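Local coordinates for pseudoaglycone deacetylase Dbv21 (Actinoplanes teichomyceticus, PDB 3DFI), which is a zinc-binding hydrolase of the PIG-L family that probably removes an acetyl group from the pseudoaglycone of the lipoglycopeptide antibiotic A40926, at residues A[218-223]-A[243-248]; A[31-36]-A[212-217]; A[73-78]-A[95-100]. One frame throughout, in Å; residues are numbered along the deposited sequence.

Contacts 1 and 2 both use helix 213-223, contact 2 at its N-terminal end and contact 1 on its last turns, and they are tied together by salt bridges from Arg216 to Asp245 and from Arg218 to Glu32. Contact 1 is mostly buried and apolar, with one partly exposed carboxylate at its edge. Contact 2 lies nearer the surface, away from the zinc site, and brings a glutamine amide against acidic side chains and an alanine at a helix start. Contact 3 stands apart, its centre about 23 Å from that of contact 1 and about 28 Å from that of contact 2. It is buried beside the zinc site, where a long salt bridge joins helix 71-86 to the loop after strand 89-92.

Contact 1: residues A[218-223]-A[243-248]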
ATOM      1  N   ARG A 218      16.101   3.474   4.607  1.00 48.84           N
ATOM      2  CA  ARG A 218      15.240   2.495   5.272  1.00 48.62           C
ATOM      3  C   ARG A 218      14.124   1.958   4.370  1.00 48.33           C
ATOM      4  O   ARG A 218      13.813   0.765   4.421  1.00 47.52           O
ATOM      5  CB  ARG A 218      14.666   3.049   6.567  1.00 48.32           C
ATOM      6  CG  ARG A 218      15.728   3.252   7.647  1.00 49.41           C
ATOM      7  CD  ARG A 218      15.106   3.968   8.830  1.00 50.32           C
ATOM      8  NE  ARG A 218      14.357   3.028   9.655  1.00 50.31           N
ATOM      9  CZ  ARG A 218      13.430   3.355  10.535  1.00 49.55           C
ATOM     10  NH1 ARG A 218      12.842   2.401  11.229  1.00 50.72           N
ATOM     11  NH2 ARG A 218      13.083   4.621  10.715  1.00 51.16           N
ATOM     12  N   LYS A 219      13.533   2.825   3.542  1.00 47.93           N
ATOM     13  CA  LYS A 219      12.527   2.370   2.562  1.00 47.63           C
ATOM     14  C   LYS A 219      13.110   1.287   1.616  1.00 47.71           C
ATOM     15  O   LYS A 219      12.503   0.235   1.429  1.00 48.32           O
ATOM     16  CB  LYS A 219      12.017   3.543   1.729  1.00 47.32           C
ATOM     17  CG  LYS A 219      10.989   3.140   0.679  1.00 48.35           C
ATOM     18  CD  LYS A 219      10.644   4.272  -0.304  1.00 47.33           C
ATOM     19  CE  LYS A 219       9.540   3.807  -1.246  1.00 47.92           C
ATOM     20  NZ  LYS A 219       8.816   4.909  -1.962  1.00 48.17           N
ATOM     21  N   PHE A 220      14.256   1.579   1.000  1.00 47.42           N
ATOM     22  CA  PHE A 220      14.822   0.717  -0.034  1.00 47.82           C
ATOM     23  C   PHE A 220      15.238  -0.635   0.579  1.00 48.02           C
ATOM     24  O   PHE A 220      15.023  -1.698  -0.013  1.00 48.21           O
ATOM     25  CB  PHE A 220      15.994   1.414  -0.751  1.00 48.05           C
ATOM     26  CG  PHE A 220      15.580   2.484  -1.769  1.00 47.90           C
ATOM     27  CD1 PHE A 220      16.521   2.996  -2.673  1.00 49.40           C
ATOM     28  CD2 PHE A 220      14.288   2.973  -1.832  1.00 49.92           C
ATOM     29  CE1 PHE A 220      16.165   3.976  -3.605  1.00 49.81           C
ATOM     30  CE2 PHE A 220      13.919   3.973  -2.759  1.00 47.95           C
ATOM     31  CZ  PHE A 220      14.843   4.468  -3.637  1.00 48.75           C
ATOM     32  N   GLN A 221      15.771  -0.591   1.794  1.00 48.30           N
ATOM     33  CA  GLN A 221      16.136  -1.808   2.516  1.00 48.72           C
ATOM     34  C   GLN A 221      14.914  -2.660   2.852  1.00 49.08           C
ATOM     35  O   GLN A 221      14.923  -3.870   2.659  1.00 48.85           O
ATOM     36  CB  GLN A 221      16.965  -1.467   3.767  1.00 48.91           C
ATOM     37  CG  GLN A 221      17.586  -2.677   4.461  1.00 48.82           C
ATOM     38  CD  GLN A 221      18.694  -3.356   3.650  1.00 48.89           C
ATOM     39  OE1 GLN A 221      19.492  -2.697   2.970  1.00 47.53           O
ATOM     40  NE2 GLN A 221      18.757  -4.685   3.744  1.00 47.38           N
ATOM     41  N   ALA A 222      13.855  -2.016   3.329  1.00 49.38           N
ATOM     42  CA  ALA A 222      12.585  -2.678   3.571  1.00 49.86           C
ATOM     43  C   ALA A 222      12.009  -3.345   2.311  1.00 50.58           C
ATOM     44  O   ALA A 222      11.508  -4.473   2.394  1.00 50.69           O
ATOM     45  CB  ALA A 222      11.571  -1.686   4.183  1.00 49.37           C
ATOM     46  N   MET A 223      12.077  -2.654   1.163  1.00 50.42           N
ATOM     47  CA  MET A 223      11.586  -3.200  -0.117  1.00 50.70           C
ATOM     48  C   MET A 223      12.234  -4.534  -0.533  1.00 49.59           C
ATOM     49  O   MET A 223      11.579  -5.379  -1.148  1.00 48.34           O
ATOM     50  CB  MET A 223      11.772  -2.194  -1.251  1.00 50.41           C
ATOM     51  CG  MET A 223      10.804  -1.006  -1.219  1.00 51.84           C
ATOM     52  SD  MET A 223      11.320   0.262  -2.386  1.00 53.69           S
ATOM     53  CE  MET A 223      11.340  -0.719  -3.887  1.00 56.54           C
ATOM     54  N   LYS A 243      14.706   3.628 -10.863  1.00 52.18           N
ATOM     55  CA  LYS A 243      13.447   4.138 -11.385  1.00 52.40           C
ATOM     56  C   LYS A 243      12.714   4.973 -10.318  1.00 52.31           C
ATOM     57  O   LYS A 243      12.203   6.073 -10.609  1.00 52.41           O
ATOM     58  CB  LYS A 243      12.581   2.964 -11.859  1.00 53.15           C
ATOM     59  CG  LYS A 243      11.306   3.337 -12.623  1.00 54.79           C
ATOM     60  CD  LYS A 243      11.616   3.709 -14.091  1.00 55.27           C
ATOM     61  CE  LYS A 243      10.347   4.165 -14.827  1.00 56.58           C
ATOM     62  NZ  LYS A 243      10.620   4.843 -16.141  1.00 58.86           N
ATOM     63  N   LEU A 244      12.693   4.467  -9.087  1.00 51.15           N
ATOM     64  CA  LEU A 244      12.065   5.168  -7.974  1.00 51.14           C
ATOM     65  C   LEU A 244      12.771   6.481  -7.627  1.00 51.01           C
ATOM     66  O   LEU A 244      12.109   7.461  -7.312  1.00 49.69           O
ATOM     67  CB  LEU A 244      11.957   4.274  -6.731  1.00 50.67           C
ATOM     68  CG  LEU A 244      11.003   3.066  -6.760  1.00 51.59           C
ATOM     69  CD1 LEU A 244      10.891   2.421  -5.367  1.00 50.38           C
ATOM     70  CD2 LEU A 244       9.601   3.400  -7.294  1.00 50.39           C
ATOM     71  N   ASP A 245      14.109   6.474  -7.653  1.00 50.73           N
ATOM     72  CA  ASP A 245      14.914   7.677  -7.420  1.00 51.76           C
ATOM     73  C   ASP A 245      14.692   8.721  -8.496  1.00 51.82           C
ATOM     74  O   ASP A 245      14.643   9.929  -8.209  1.00 51.56           O
ATOM     75  CB  ASP A 245      16.414   7.326  -7.405  1.00 52.14           C
ATOM     76  CG  ASP A 245      16.903   6.912  -6.036  1.00 53.56           C
ATOM     77  OD1 ASP A 245      16.220   7.237  -5.031  1.00 56.61           O
ATOM     78  OD2 ASP A 245      17.969   6.273  -5.964  1.00 53.56           O
ATOM     79  N   GLU A 246      14.605   8.245  -9.738  1.00 52.38           N
ATOM     80  CA  GLU A 246      14.357   9.096 -10.901  1.00 53.56           C
ATOM     81  C   GLU A 246      12.953   9.694 -10.833  1.00 53.29           C
ATOM     82  O   GLU A 246      12.785  10.887 -11.096  1.00 53.67           O
ATOM     83  CB  GLU A 246      14.518   8.302 -12.189  1.00 53.09           C
ATOM     84  CG  GLU A 246      14.024   9.024 -13.443  1.00 55.52           C
ATOM     85  CD  GLU A 246      14.070   8.142 -14.681  1.00 55.79           C
ATOM     86  OE1 GLU A 246      13.710   6.941 -14.589  1.00 58.98           O
ATOM     87  OE2 GLU A 246      14.463   8.652 -15.750  1.00 59.55           O
ATOM     88  N   HIS A 247      11.961   8.862 -10.495  1.00 52.94           N
ATOM     89  CA  HIS A 247      10.571   9.324 -10.348  1.00 53.00           C
ATOM     90  C   HIS A 247      10.481  10.478  -9.341  1.00 53.18           C
ATOM     91  O   HIS A 247       9.953  11.575  -9.725  1.00 52.93           O
ATOM     92  CB  HIS A 247       9.626   8.178  -9.927  1.00 52.52           C
ATOM     93  CG  HIS A 247       8.192   8.614  -9.778  1.00 52.09           C
ATOM     94  ND1 HIS A 247       7.392   8.927 -10.858  1.00 49.89           N
ATOM     95  CD2 HIS A 247       7.425   8.801  -8.675  1.00 50.58           C
ATOM     96  CE1 HIS A 247       6.200   9.299 -10.428  1.00 51.16           C
ATOM     97  NE2 HIS A 247       6.188   9.218  -9.107  1.00 51.47           N
ATOM     98  N   ALA A 248      11.019  10.205  -8.059  1.00 54.10           N
ATOM     99  CA  ALA A 248      11.095  11.214  -7.002  1.00 54.77           C
ATOM    100  C   ALA A 248      11.793  12.478  -7.493  1.00 55.69           C
ATOM    101  O   ALA A 248      11.330  13.606  -7.246  1.00 55.43           O
ATOM    102  CB  ALA A 248      11.842  10.644  -5.809  1.00 54.92           C
TER
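The helical segments carrying Phe220 and Leu244 run roughly antiparallel, with axes that approach to 12.8 Å and an angle of 146° between their directions. This wide helix-helix packing in the α/β fold of the deacetylase joins helix 213-223 to helix 240-251, and the gap between the backbones is bridged by side chains alone. Phe220 and Leu244 cover most of the shared surface. The far end of the phenylalanine ring, CZ, comes to 4.2 Å from Leu244 CB, and Phe241, from the start of the second helix, also meets this ring.

Asp245 approaches the same ring at its edge. Its OD1 lies near the ring plane, 3.4 Å from Phe220 CZ, and the carboxylate is turned 39° out of that plane. The weakly positive hydrogens along an aromatic edge would suit such a neighbour. The other oxygen, OD2, makes a salt bridge with Arg216 one turn earlier on helix 213-223, so the carboxylate links the two helices by charge as well as by contact with the ring.

One turn beyond Phe220, Met223 reaches out on the side facing Leu244. Its chain bends at the sulfur (chi3 57°), which brings the terminal methyl round to the leucine, and the two side chains meet tip to tip. The side chain of Met223 is about 10 Å from that of the zinc ligand Asp19. Leu244 CD1 lies 3.5 Å from Met223 CE and 3.7 Å from Met223 SD.

Contact 2: residues A[31-36]-A[212-217]; sequences AEQDGG and DEEART
Asp212 and Gln33 meet where one helix starts and another ends: Asp212 is the N-cap of helix 213-223, while Gln33 sits in the last turn of helix 19-33. That turn closes in a Schellman motif, with Gly36 N bonded to Ala31 O at 2.9 Å and Gly35 N to Glu32 O at 3.1 Å. Gly35 takes a positive phi of 106°.

The carboxylate of Asp212 lies nearly coplanar with the amide of Gln33, their planes 16° apart. Asp212 OD2 receives a weak hydrogen bond from Gln30 NE2, one turn before Gln33 on helix 19-33. Glu214 comes next, reaching Gln33 from the opposite direction. Its chain is bent at chi2, and its carboxylate stacks against the glutamine amide; Glu214 CG is 3.4 Å from Gln33 CD. The methyl group of the buried Ala215 then packs beside the end of the same amide, so Gln33 is touched by the N-cap residue and two residues of the first turn. Ala215 also completes the cap, its backbone N donating to Asp212 OD2 at 3.0 Å with an N-H...O angle of 155°.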
ATOM      1  N   ALA A  31       8.027   9.233   9.622  1.00 44.30           N
ATOM      2  CA  ALA A  31       7.064   9.455  10.713  1.00 44.86           C
ATOM      3  C   ALA A  31       7.558   8.790  11.991  1.00 45.04           C
ATOM      4  O   ALA A  31       7.500   9.386  13.052  1.00 44.47           O
ATOM      5  CB  ALA A  31       5.670   8.952  10.340  1.00 44.27           C
ATOM      6  N   GLU A  32       8.077   7.566  11.867  1.00 46.07           N
ATOM      7  CA  GLU A  32       8.616   6.839  13.015  1.00 47.34           C
ATOM      8  C   GLU A  32       9.883   7.506  13.593  1.00 47.62           C
ATOM      9  O   GLU A  32      10.035   7.626  14.820  1.00 47.42           O
ATOM     10  CB  GLU A  32       8.852   5.367  12.657  1.00 47.40           C
ATOM     11  CG  GLU A  32       9.135   4.467  13.856  1.00 49.56           C
ATOM     12  CD  GLU A  32      10.629   4.187  14.067  1.00 54.89           C
ATOM     13  OE1 GLU A  32      10.951   3.251  14.839  1.00 57.36           O
ATOM     14  OE2 GLU A  32      11.481   4.881  13.464  1.00 55.34           O
ATOM     15  N   GLN A  33      10.770   7.953  12.703  1.00 48.36           N
ATOM     16  CA  GLN A  33      11.971   8.701  13.099  1.00 49.09           C
ATOM     17  C   GLN A  33      11.600   9.999  13.813  1.00 49.29           C
ATOM     18  O   GLN A  33      12.332  10.449  14.699  1.00 49.31           O
ATOM     19  CB  GLN A  33      12.846   9.029  11.890  1.00 49.00           C
ATOM     20  CG  GLN A  33      13.555   7.841  11.259  1.00 49.37           C
ATOM     21  CD  GLN A  33      13.943   8.092   9.808  1.00 49.56           C
ATOM     22  OE1 GLN A  33      14.166   9.236   9.391  1.00 49.51           O
ATOM     23  NE2 GLN A  33      14.022   7.021   9.031  1.00 49.74           N
ATOM     24  N   ASP A  34      10.468  10.589  13.419  1.00 49.90           N
ATOM     25  CA  ASP A  34       9.976  11.842  14.009  1.00 50.46           C
ATOM     26  C   ASP A  34       9.229  11.630  15.332  1.00 50.49           C
ATOM     27  O   ASP A  34       8.850  12.593  15.985  1.00 50.35           O
ATOM     28  CB  ASP A  34       9.081  12.618  13.020  1.00 50.91           C
ATOM     29  CG  ASP A  34       9.862  13.252  11.864  1.00 51.19           C
ATOM     30  OD1 ASP A  34      11.095  13.410  11.968  1.00 52.65           O
ATOM     31  OD2 ASP A  34       9.235  13.597  10.841  1.00 50.82           O
ATOM     32  N   GLY A  35       9.000  10.371  15.702  1.00 50.71           N
ATOM     33  CA  GLY A  35       8.401  10.028  16.992  1.00 50.65           C
ATOM     34  C   GLY A  35       6.957   9.563  16.929  1.00 50.76           C
ATOM     35  O   GLY A  35       6.321   9.344  17.972  1.00 50.74           O
ATOM     36  N   GLY A  36       6.437   9.427  15.712  1.00 50.29           N
ATOM     37  CA  GLY A  36       5.076   8.967  15.502  1.00 50.61           C
ATOM     38  C   GLY A  36       4.935   7.450  15.550  1.00 51.06           C
ATOM     39  O   GLY A  36       5.919   6.712  15.661  1.00 50.73           O
ATOM     40  N   ASP A 212      14.371  12.577   4.809  1.00 50.76           N
ATOM     41  CA  ASP A 212      15.821  12.684   4.908  1.00 50.95           C
ATOM     42  C   ASP A 212      16.489  11.421   4.332  1.00 51.14           C
ATOM     43  O   ASP A 212      15.793  10.461   3.967  1.00 50.90           O
ATOM     44  CB  ASP A 212      16.255  12.993   6.352  1.00 51.19           C
ATOM     45  CG  ASP A 212      15.945  11.865   7.345  1.00 51.10           C
ATOM     46  OD1 ASP A 212      16.016  12.133   8.562  1.00 52.44           O
ATOM     47  OD2 ASP A 212      15.644  10.726   6.946  1.00 50.12           O
ATOM     48  N   GLU A 213      17.816  11.411   4.225  1.00 51.30           N
ATOM     49  CA  GLU A 213      18.472  10.274   3.572  1.00 51.96           C
ATOM     50  C   GLU A 213      18.273   8.938   4.280  1.00 51.55           C
ATOM     51  O   GLU A 213      18.169   7.911   3.623  1.00 52.43           O
ATOM     52  CB  GLU A 213      19.952  10.533   3.240  1.00 52.30           C
ATOM     53  CG  GLU A 213      20.683  11.507   4.137  1.00 54.47           C
ATOM     54  CD  GLU A 213      21.812  12.224   3.411  1.00 57.53           C
ATOM     55  OE1 GLU A 213      21.909  13.472   3.528  1.00 59.90           O
ATOM     56  OE2 GLU A 213      22.600  11.546   2.712  1.00 58.18           O
ATOM     57  N   GLU A 214      18.183   8.934   5.604  1.00 51.23           N
ATOM     58  CA  GLU A 214      17.994   7.668   6.297  1.00 51.28           C
ATOM     59  C   GLU A 214      16.599   7.068   6.064  1.00 50.88           C
ATOM     60  O   GLU A 214      16.470   5.840   5.978  1.00 50.56           O
ATOM     61  CB  GLU A 214      18.358   7.759   7.787  1.00 51.78           C
ATOM     62  CG  GLU A 214      17.193   7.735   8.762  1.00 53.39           C
ATOM     63  CD  GLU A 214      17.545   7.076  10.091  1.00 55.77           C
ATOM     64  OE1 GLU A 214      17.693   7.802  11.103  1.00 57.40           O
ATOM     65  OE2 GLU A 214      17.678   5.835  10.122  1.00 56.95           O
ATOM     66  N   ALA A 215      15.573   7.918   5.932  1.00 50.00           N
ATOM     67  CA  ALA A 215      14.224   7.426   5.657  1.00 49.87           C
ATOM     68  C   ALA A 215      14.168   6.734   4.290  1.00 49.99           C
ATOM     69  O   ALA A 215      13.542   5.683   4.153  1.00 49.43           O
ATOM     70  CB  ALA A 215      13.195   8.547   5.747  1.00 49.77           C
ATOM     71  N   ARG A 216      14.855   7.312   3.295  1.00 50.18           N
ATOM     72  CA  ARG A 216      14.933   6.713   1.954  1.00 50.11           C
ATOM     73  C   ARG A 216      15.733   5.407   1.977  1.00 49.88           C
ATOM     74  O   ARG A 216      15.344   4.422   1.350  1.00 49.82           O
ATOM     75  CB  ARG A 216      15.543   7.707   0.958  1.00 50.13           C
ATOM     76  CG  ARG A 216      15.947   7.129  -0.395  1.00 50.53           C
ATOM     77  CD  ARG A 216      17.028   7.999  -1.008  1.00 54.57           C
ATOM     78  NE  ARG A 216      17.763   7.382  -2.114  1.00 57.31           N
ATOM     79  CZ  ARG A 216      18.648   6.388  -2.009  1.00 58.95           C
ATOM     80  NH1 ARG A 216      19.253   5.945  -3.103  1.00 58.38           N
ATOM     81  NH2 ARG A 216      18.919   5.816  -0.836  1.00 60.27           N
ATOM     82  N   THR A 217      16.854   5.418   2.693  1.00 49.81           N
ATOM     83  CA  THR A 217      17.675   4.217   2.893  1.00 49.79           C
ATOM     84  C   THR A 217      16.847   3.114   3.567  1.00 49.86           C
ATOM     85  O   THR A 217      16.852   1.953   3.121  1.00 50.37           O
ATOM     86  CB  THR A 217      18.994   4.565   3.651  1.00 49.66           C
ATOM     87  OG1 THR A 217      19.821   5.358   2.795  1.00 49.65           O
ATOM     88  CG2 THR A 217      19.786   3.325   4.043  1.00 50.74           C
TER

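Contact 3: residues A[73-78]-A[95-100]; sequences LRRRNE and FLDAIY
The main chain of Asp97, whose side chain meets Arg75, is held in a short 3-10 turn over Ala98 and Ile99: Asp97 O accepts from Tyr100 N at 2.8 Å. The turn lies in the loop after strand 89-92 of the PIG-L α/β fold, and Arg75 projects towards it from helix 71-86. With its CG anti to the backbone N (chi1 -153°), Asp97 turns its carboxylate toward helix 71-86 and also touches the zinc ligand His16.

Arg75 approaches with its chain bent at chi3 (63°), so that the guanidinium swings round towards the acid. The two side chains cross at about a right angle. Their planes are inclined by 44°, and the pair meets through one long salt bridge. The stronger polar partner of the arginine is the carbonyl O of Leu17, which follows His16 in the chain and accepts from NH2; Trp63, Thr228 and Gln229 pack around the side chain.

The side chain of Arg75 comes within about 6 Å of the bound zinc ion, which places the contact beside the metal site. Towards Asp97 it turns NH1, which stands 3.8 Å from Asp97 OD2.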
ATOM      1  N   LEU A  73       1.579 -17.292   3.321  1.00 47.09           N
ATOM      2  CA  LEU A  73       2.472 -17.311   4.487  1.00 46.31           C
ATOM      3  C   LEU A  73       3.846 -16.703   4.181  1.00 46.94           C
ATOM      4  O   LEU A  73       4.300 -15.807   4.883  1.00 47.14           O
ATOM      5  CB  LEU A  73       2.614 -18.735   5.043  1.00 46.64           C
ATOM      6  CG  LEU A  73       3.555 -18.925   6.239  1.00 46.78           C
ATOM      7  CD1 LEU A  73       3.022 -18.172   7.493  1.00 46.18           C
ATOM      8  CD2 LEU A  73       3.782 -20.424   6.544  1.00 45.34           C
ATOM      9  N   ARG A  74       4.531 -17.205   3.152  1.00 46.92           N
ATOM     10  CA  ARG A  74       5.777 -16.571   2.695  1.00 46.55           C
ATOM     11  C   ARG A  74       5.654 -15.035   2.603  1.00 46.87           C
ATOM     12  O   ARG A  74       6.492 -14.297   3.127  1.00 46.23           O
ATOM     13  CB  ARG A  74       6.204 -17.150   1.345  1.00 46.76           C
ATOM     14  CG  ARG A  74       7.549 -16.584   0.758  1.00 46.46           C
ATOM     15  CD  ARG A  74       8.787 -17.426   1.233  1.00 46.94           C
ATOM     16  NE  ARG A  74       8.868 -17.453   2.696  1.00 45.86           N
ATOM     17  CZ  ARG A  74       9.448 -16.510   3.439  1.00 48.39           C
ATOM     18  NH1 ARG A  74       9.422 -16.601   4.760  1.00 48.79           N
ATOM     19  NH2 ARG A  74      10.059 -15.475   2.878  1.00 49.68           N
ATOM     20  N   ARG A  75       4.593 -14.562   1.952  1.00 47.65           N
ATOM     21  CA  ARG A  75       4.367 -13.118   1.745  1.00 47.24           C
ATOM     22  C   ARG A  75       4.063 -12.371   3.046  1.00 47.26           C
ATOM     23  O   ARG A  75       4.525 -11.247   3.245  1.00 47.30           O
ATOM     24  CB  ARG A  75       3.261 -12.909   0.723  1.00 47.40           C
ATOM     25  CG  ARG A  75       3.648 -13.370  -0.700  1.00 48.19           C
ATOM     26  CD  ARG A  75       2.675 -12.827  -1.744  1.00 49.02           C
ATOM     27  NE  ARG A  75       2.667 -11.359  -1.829  1.00 50.75           N
ATOM     28  CZ  ARG A  75       1.830 -10.683  -2.623  1.00 48.52           C
ATOM     29  NH1 ARG A  75       0.971 -11.353  -3.375  1.00 48.70           N
ATOM     30  NH2 ARG A  75       1.848  -9.360  -2.674  1.00 47.48           N
ATOM     31  N   ARG A  76       3.331 -13.010   3.958  1.00 47.51           N
ATOM     32  CA  ARG A  76       3.081 -12.386   5.264  1.00 47.52           C
ATOM     33  C   ARG A  76       4.398 -12.250   6.038  1.00 48.29           C
ATOM     34  O   ARG A  76       4.622 -11.239   6.715  1.00 48.28           O
ATOM     35  CB  ARG A  76       2.041 -13.163   6.064  1.00 47.58           C
ATOM     36  CG  ARG A  76       0.611 -12.928   5.599  1.00 45.48           C
ATOM     37  CD  ARG A  76      -0.399 -13.527   6.573  1.00 46.53           C
ATOM     38  NE  ARG A  76      -0.205 -14.968   6.803  1.00 48.02           N
ATOM     39  CZ  ARG A  76      -0.756 -15.926   6.059  1.00 48.75           C
ATOM     40  NH1 ARG A  76      -1.509 -15.618   5.000  1.00 51.56           N
ATOM     41  NH2 ARG A  76      -0.567 -17.188   6.373  1.00 49.01           N
ATOM     42  N   ASN A  77       5.267 -13.254   5.913  1.00 47.93           N
ATOM     43  CA  ASN A  77       6.604 -13.195   6.521  1.00 48.77           C
ATOM     44  C   ASN A  77       7.479 -12.111   5.906  1.00 48.06           C
ATOM     45  O   ASN A  77       8.243 -11.441   6.605  1.00 48.12           O
ATOM     46  CB  ASN A  77       7.318 -14.556   6.437  1.00 47.76           C
ATOM     47  CG  ASN A  77       6.769 -15.578   7.435  1.00 50.91           C
ATOM     48  OD1 ASN A  77       6.456 -15.255   8.594  1.00 49.33           O
ATOM     49  ND2 ASN A  77       6.690 -16.832   6.996  1.00 50.02           N
ATOM     50  N   GLU A  78       7.394 -11.959   4.587  1.00 48.34           N
ATOM     51  CA  GLU A  78       8.085 -10.862   3.910  1.00 48.44           C
ATOM     52  C   GLU A  78       7.626  -9.495   4.443  1.00 48.70           C
ATOM     53  O   GLU A  78       8.450  -8.598   4.702  1.00 48.95           O
ATOM     54  CB  GLU A  78       7.853 -10.934   2.401  1.00 48.71           C
ATOM     55  CG  GLU A  78       8.551 -12.149   1.701  1.00 48.39           C
ATOM     56  CD  GLU A  78       8.346 -12.125   0.190  1.00 48.90           C
ATOM     57  OE1 GLU A  78       7.398 -11.438  -0.295  1.00 45.19           O
ATOM     58  OE2 GLU A  78       9.155 -12.765  -0.521  1.00 45.01           O
ATOM     59  N   PHE A  95      -8.755 -11.188   3.693  1.00 48.41           N
ATOM     60  CA  PHE A  95      -9.262 -11.285   2.318  1.00 48.55           C
ATOM     61  C   PHE A  95      -8.265 -11.949   1.356  1.00 48.88           C
ATOM     62  O   PHE A  95      -7.059 -11.791   1.497  1.00 47.68           O
ATOM     63  CB  PHE A  95      -9.710  -9.903   1.832  1.00 47.62           C
ATOM     64  CG  PHE A  95     -10.851  -9.328   2.652  1.00 47.95           C
ATOM     65  CD1 PHE A  95     -12.157  -9.691   2.378  1.00 48.30           C
ATOM     66  CD2 PHE A  95     -10.605  -8.465   3.725  1.00 47.18           C
ATOM     67  CE1 PHE A  95     -13.222  -9.179   3.138  1.00 49.91           C
ATOM     68  CE2 PHE A  95     -11.667  -7.963   4.504  1.00 46.53           C
ATOM     69  CZ  PHE A  95     -12.959  -8.313   4.193  1.00 47.64           C
ATOM     70  N   LEU A  96      -8.797 -12.689   0.389  1.00 50.78           N
ATOM     71  CA  LEU A  96      -7.985 -13.504  -0.510  1.00 53.68           C
ATOM     72  C   LEU A  96      -7.686 -12.778  -1.792  1.00 55.12           C
ATOM     73  O   LEU A  96      -8.582 -12.218  -2.420  1.00 54.80           O
ATOM     74  CB  LEU A  96      -8.653 -14.861  -0.818  1.00 54.14           C
ATOM     75  CG  LEU A  96      -8.852 -15.808   0.366  1.00 55.04           C
ATOM     76  CD1 LEU A  96      -9.656 -17.066  -0.020  1.00 56.71           C
ATOM     77  CD2 LEU A  96      -7.503 -16.161   0.970  1.00 55.26           C
ATOM     78  N   ASP A  97      -6.409 -12.819  -2.174  1.00 57.34           N
ATOM     79  CA  ASP A  97      -5.913 -12.137  -3.356  1.00 59.33           C
ATOM     80  C   ASP A  97      -6.703 -12.562  -4.570  1.00 59.72           C
ATOM     81  O   ASP A  97      -7.167 -13.716  -4.667  1.00 59.01           O
ATOM     82  CB  ASP A  97      -4.422 -12.424  -3.561  1.00 60.43           C
ATOM     83  CG  ASP A  97      -3.704 -11.304  -4.320  1.00 63.54           C
ATOM     84  OD1 ASP A  97      -4.054 -11.051  -5.501  1.00 66.83           O
ATOM     85  OD2 ASP A  97      -2.762 -10.699  -3.747  1.00 67.61           O
ATOM     86  N   ALA A  98      -6.874 -11.604  -5.484  1.00 60.96           N
ATOM     87  CA  ALA A  98      -7.662 -11.809  -6.704  1.00 61.47           C
ATOM     88  C   ALA A  98      -7.341 -13.154  -7.327  1.00 61.65           C
ATOM     89  O   ALA A  98      -8.223 -13.829  -7.857  1.00 61.44           O
ATOM     90  CB  ALA A  98      -7.411 -10.663  -7.700  1.00 61.78           C
ATOM     91  N   ILE A  99      -6.071 -13.545  -7.198  1.00 62.03           N
ATOM     92  CA  ILE A  99      -5.518 -14.746  -7.814  1.00 62.46           C
ATOM     93  C   ILE A  99      -5.986 -16.097  -7.225  1.00 62.13           C
ATOM     94  O   ILE A  99      -5.809 -17.133  -7.868  1.00 62.10           O
ATOM     95  CB  ILE A  99      -3.940 -14.677  -7.859  1.00 63.02           C
ATOM     96  CG1 ILE A  99      -3.332 -14.755  -6.445  1.00 63.28           C
ATOM     97  CG2 ILE A  99      -3.460 -13.398  -8.608  1.00 63.17           C
ATOM     98  CD1 ILE A  99      -1.831 -15.034  -6.406  1.00 62.89           C
ATOM     99  N   TYR A 100      -6.553 -16.094  -6.015  1.00 61.64           N
ATOM    100  CA  TYR A 100      -7.100 -17.328  -5.403  1.00 61.13           C
ATOM    101  C   TYR A 100      -8.640 -17.267  -5.439  1.00 61.57           C
ATOM    102  O   TYR A 100      -9.324 -18.073  -4.790  1.00 60.65           O
ATOM    103  CB  TYR A 100      -6.605 -17.566  -3.949  1.00 60.43           C
ATOM    104  CG  TYR A 100      -5.102 -17.389  -3.708  1.00 59.70           C
ATOM    105  CD1 TYR A 100      -4.189 -18.348  -4.154  1.00 58.48           C
ATOM    106  CD2 TYR A 100      -4.603 -16.273  -3.022  1.00 56.87           C
ATOM    107  CE1 TYR A 100      -2.814 -18.196  -3.947  1.00 57.83           C
ATOM    108  CE2 TYR A 100      -3.217 -16.106  -2.808  1.00 56.54           C
ATOM    109  CZ  TYR A 100      -2.332 -17.080  -3.280  1.00 58.16           C
ATOM    110  OH  TYR A 100      -0.967 -16.963  -3.098  1.00 58.22           O
TER